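PDB 4BY6: general negative regulator of transcription subunit 2 from Saccharomyces cerevisiae, which serves as a core subunit of the CCR4-NOT complex, which deadenylates mRNA in the cytoplasm and regulates transcription in the nucleus, and is required for the complex's integrity. Local coordinates for residues F113-Y117 with L143-L147. Sequence-based numbering, arbitrary orientation.
Sequences FFLFY and LKAWL
The indole of Trp146 reaches from its strand into the aromatic side of helix 109-118, with Phe113 over one of its faces and Phe116 at its edge. The Tyr117 ring has Phe116 CD2 over the centre of one face and the backbone O of Lys144 at its edge. CE1 of Phe113 lies 3.6 Å from CG of Trp146, the two planes being inclined but neither stacked nor perpendicular. Toward Phe116 the indole presents its NE1 edge, 3.3 Å from Phe116 CE2. This is an edge-to-face pair with planes at 75°. NE1 sits above the Phe116 face but off its centre, while CZ2 continues the same edge along the ring, 3.9 Å from Phe116 CE1. Phe116 holds its CG anti to the backbone N (chi1 172°), which carries the ring out toward the strand.

Tyr117 adds the hydrogen bond that joins the two segments, its OH donating to Lys144 O at 2.7 Å. The acceptor lies near the phenol plane; the hydroxyl stands 35° out of the carbonyl plane of Lys144. Lys144 and Ala145 form a G1 bulge opposite His140. Ala145 directs its CB away from the helix, and Tyr117 OH comes within 3.4 Å of Ala145 CA, consistent with a small residue here.

Leu132 of helix 123-134 packs on Phe113 and Trp146. A chain of another protein packs on Phe114, Leu115, Phe116 and Tyr117, and one of its aromatic rings forms an edge-to-face pair with Phe116.

With a smaller alanine at Phe116, the indole NE1 edge would probably lose the ring face it rests on. Tryptophan suits its place by setting an N-H edge against a pi face, and tyrosine by bringing a hydroxyl to a backbone carbonyl, joining helix to sheet through both aromatic and polar chemistry.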
loop_
_atom_site.group_PDB
_atom_site.type_symbol
_atom_site.label_atom_id
_atom_site.label_comp_id
_atom_site.label_asym_id
_atom_site.label_seq_id
_atom_site.Cartn_x
_atom_site.Cartn_y
_atom_site.Cartn_z
ATOM N N PHE E 113 12.346 32.320 -3.380
ATOM C CA PHE E 113 10.929 32.042 -3.209
ATOM C C PHE E 113 10.730 30.766 -2.377
ATOM O O PHE E 113 9.915 30.725 -1.450
ATOM C CB PHE E 113 10.237 31.888 -4.559
ATOM C CG PHE E 113 10.103 33.161 -5.326
ATOM C CD1 PHE E 113 9.927 34.369 -4.670
ATOM C CD2 PHE E 113 10.122 33.144 -6.718
ATOM C CE1 PHE E 113 9.775 35.542 -5.390
ATOM C CE2 PHE E 113 9.979 34.317 -7.454
ATOM C CZ PHE E 113 9.814 35.517 -6.799
ATOM N N PHE E 114 11.466 29.722 -2.746
ATOM C CA PHE E 114 11.423 28.448 -2.045
ATOM C C PHE E 114 11.676 28.623 -0.545
ATOM O O PHE E 114 10.891 28.173 0.302
ATOM C CB PHE E 114 12.455 27.506 -2.635
ATOM C CG PHE E 114 12.477 26.167 -1.996
ATOM C CD1 PHE E 114 11.731 25.122 -2.532
ATOM C CD2 PHE E 114 13.254 25.939 -0.858
ATOM C CE1 PHE E 114 11.740 23.861 -1.945
ATOM C CE2 PHE E 114 13.275 24.673 -0.252
ATOM C CZ PHE E 114 12.519 23.635 -0.800
ATOM N N LEU E 115 12.794 29.264 -0.222
ATOM C CA LEU E 115 13.110 29.541 1.174
ATOM C C LEU E 115 12.031 30.369 1.879
ATOM O O LEU E 115 11.595 30.020 2.975
ATOM C CB LEU E 115 14.449 30.262 1.255
ATOM C CG LEU E 115 15.628 29.357 0.956
ATOM C CD1 LEU E 115 16.881 30.212 0.805
ATOM C CD2 LEU E 115 15.768 28.308 2.080
ATOM N N PHE E 116 11.597 31.453 1.237
ATOM C CA PHE E 116 10.589 32.353 1.800
ATOM C C PHE E 116 9.272 31.623 2.123
ATOM O O PHE E 116 8.590 31.942 3.094
ATOM C CB PHE E 116 10.329 33.506 0.829
ATOM C CG PHE E 116 9.170 34.385 1.212
ATOM C CD1 PHE E 116 9.350 35.469 2.049
ATOM C CD2 PHE E 116 7.888 34.126 0.721
ATOM C CE1 PHE E 116 8.285 36.294 2.399
ATOM C CE2 PHE E 116 6.812 34.947 1.055
ATOM C CZ PHE E 116 7.011 36.037 1.892
ATOM N N TYR E 117 8.916 30.651 1.295
ATOM C CA TYR E 117 7.696 29.893 1.508
ATOM C C TYR E 117 7.921 28.657 2.372
ATOM O O TYR E 117 6.957 27.987 2.723
ATOM C CB TYR E 117 7.093 29.462 0.180
ATOM C CG TYR E 117 6.328 30.545 -0.524
ATOM C CD1 TYR E 117 5.065 30.934 -0.083
ATOM C CD2 TYR E 117 6.859 31.183 -1.639
ATOM C CE1 TYR E 117 4.344 31.917 -0.730
ATOM C CE2 TYR E 117 6.146 32.181 -2.292
ATOM C CZ TYR E 117 4.884 32.540 -1.836
ATOM O OH TYR E 117 4.181 33.536 -2.491
ATOM N N LEU E 143 -2.758 38.225 -1.150
ATOM C CA LEU E 143 -2.585 37.064 -2.010
ATOM C C LEU E 143 -1.415 36.195 -1.529
ATOM O O LEU E 143 -1.300 35.042 -1.933
ATOM C CB LEU E 143 -2.339 37.492 -3.455
ATOM C CG LEU E 143 -3.492 38.049 -4.278
ATOM C CD1 LEU E 143 -2.969 38.580 -5.639
ATOM C CD2 LEU E 143 -4.514 36.969 -4.460
ATOM N N LYS E 144 -0.542 36.768 -0.695
ATOM C CA LYS E 144 0.695 36.116 -0.253
ATOM C C LYS E 144 1.438 35.580 -1.465
ATOM O O LYS E 144 1.750 34.396 -1.584
ATOM C CB LYS E 144 0.390 35.035 0.771
ATOM C CG LYS E 144 -0.605 35.571 1.808
ATOM C CD LYS E 144 -0.344 35.090 3.220
ATOM C CE LYS E 144 -1.018 36.019 4.215
ATOM N NZ LYS E 144 -0.547 35.823 5.625
ATOM N N ALA E 145 1.687 36.489 -2.388
ATOM C CA ALA E 145 2.337 36.138 -3.624
ATOM C C ALA E 145 3.219 37.295 -4.061
ATOM O O ALA E 145 2.845 38.454 -3.863
ATOM C CB ALA E 145 1.322 35.833 -4.660
ATOM N N TRP E 146 4.373 36.986 -4.650
ATOM C CA TRP E 146 5.273 38.030 -5.149
ATOM C C TRP E 146 4.984 38.396 -6.608
ATOM O O TRP E 146 4.705 37.521 -7.450
ATOM C CB TRP E 146 6.731 37.595 -5.039
ATOM C CG TRP E 146 7.274 37.421 -3.657
ATOM C CD1 TRP E 146 7.172 36.317 -2.865
ATOM C CD2 TRP E 146 8.055 38.368 -2.926
ATOM N NE1 TRP E 146 7.825 36.528 -1.671
ATOM C CE2 TRP E 146 8.378 37.777 -1.688
ATOM C CE3 TRP E 146 8.497 39.664 -3.193
ATOM C CZ2 TRP E 146 9.127 38.430 -0.729
ATOM C CZ3 TRP E 146 9.241 40.307 -2.251
ATOM C CH2 TRP E 146 9.553 39.694 -1.026
ATOM N N LEU E 147 5.079 39.685 -6.914
ATOM C CA LEU E 147 4.889 40.161 -8.275
ATOM C C LEU E 147 5.977 41.127 -8.631
ATOM O O LEU E 147 6.541 41.764 -7.746
ATOM C CB LEU E 147 3.534 40.837 -8.433
ATOM C CG LEU E 147 3.260 41.937 -7.413
ATOM C CD1 LEU E 147 3.755 43.265 -7.878
ATOM C CD2 LEU E 147 1.787 42.019 -7.259
#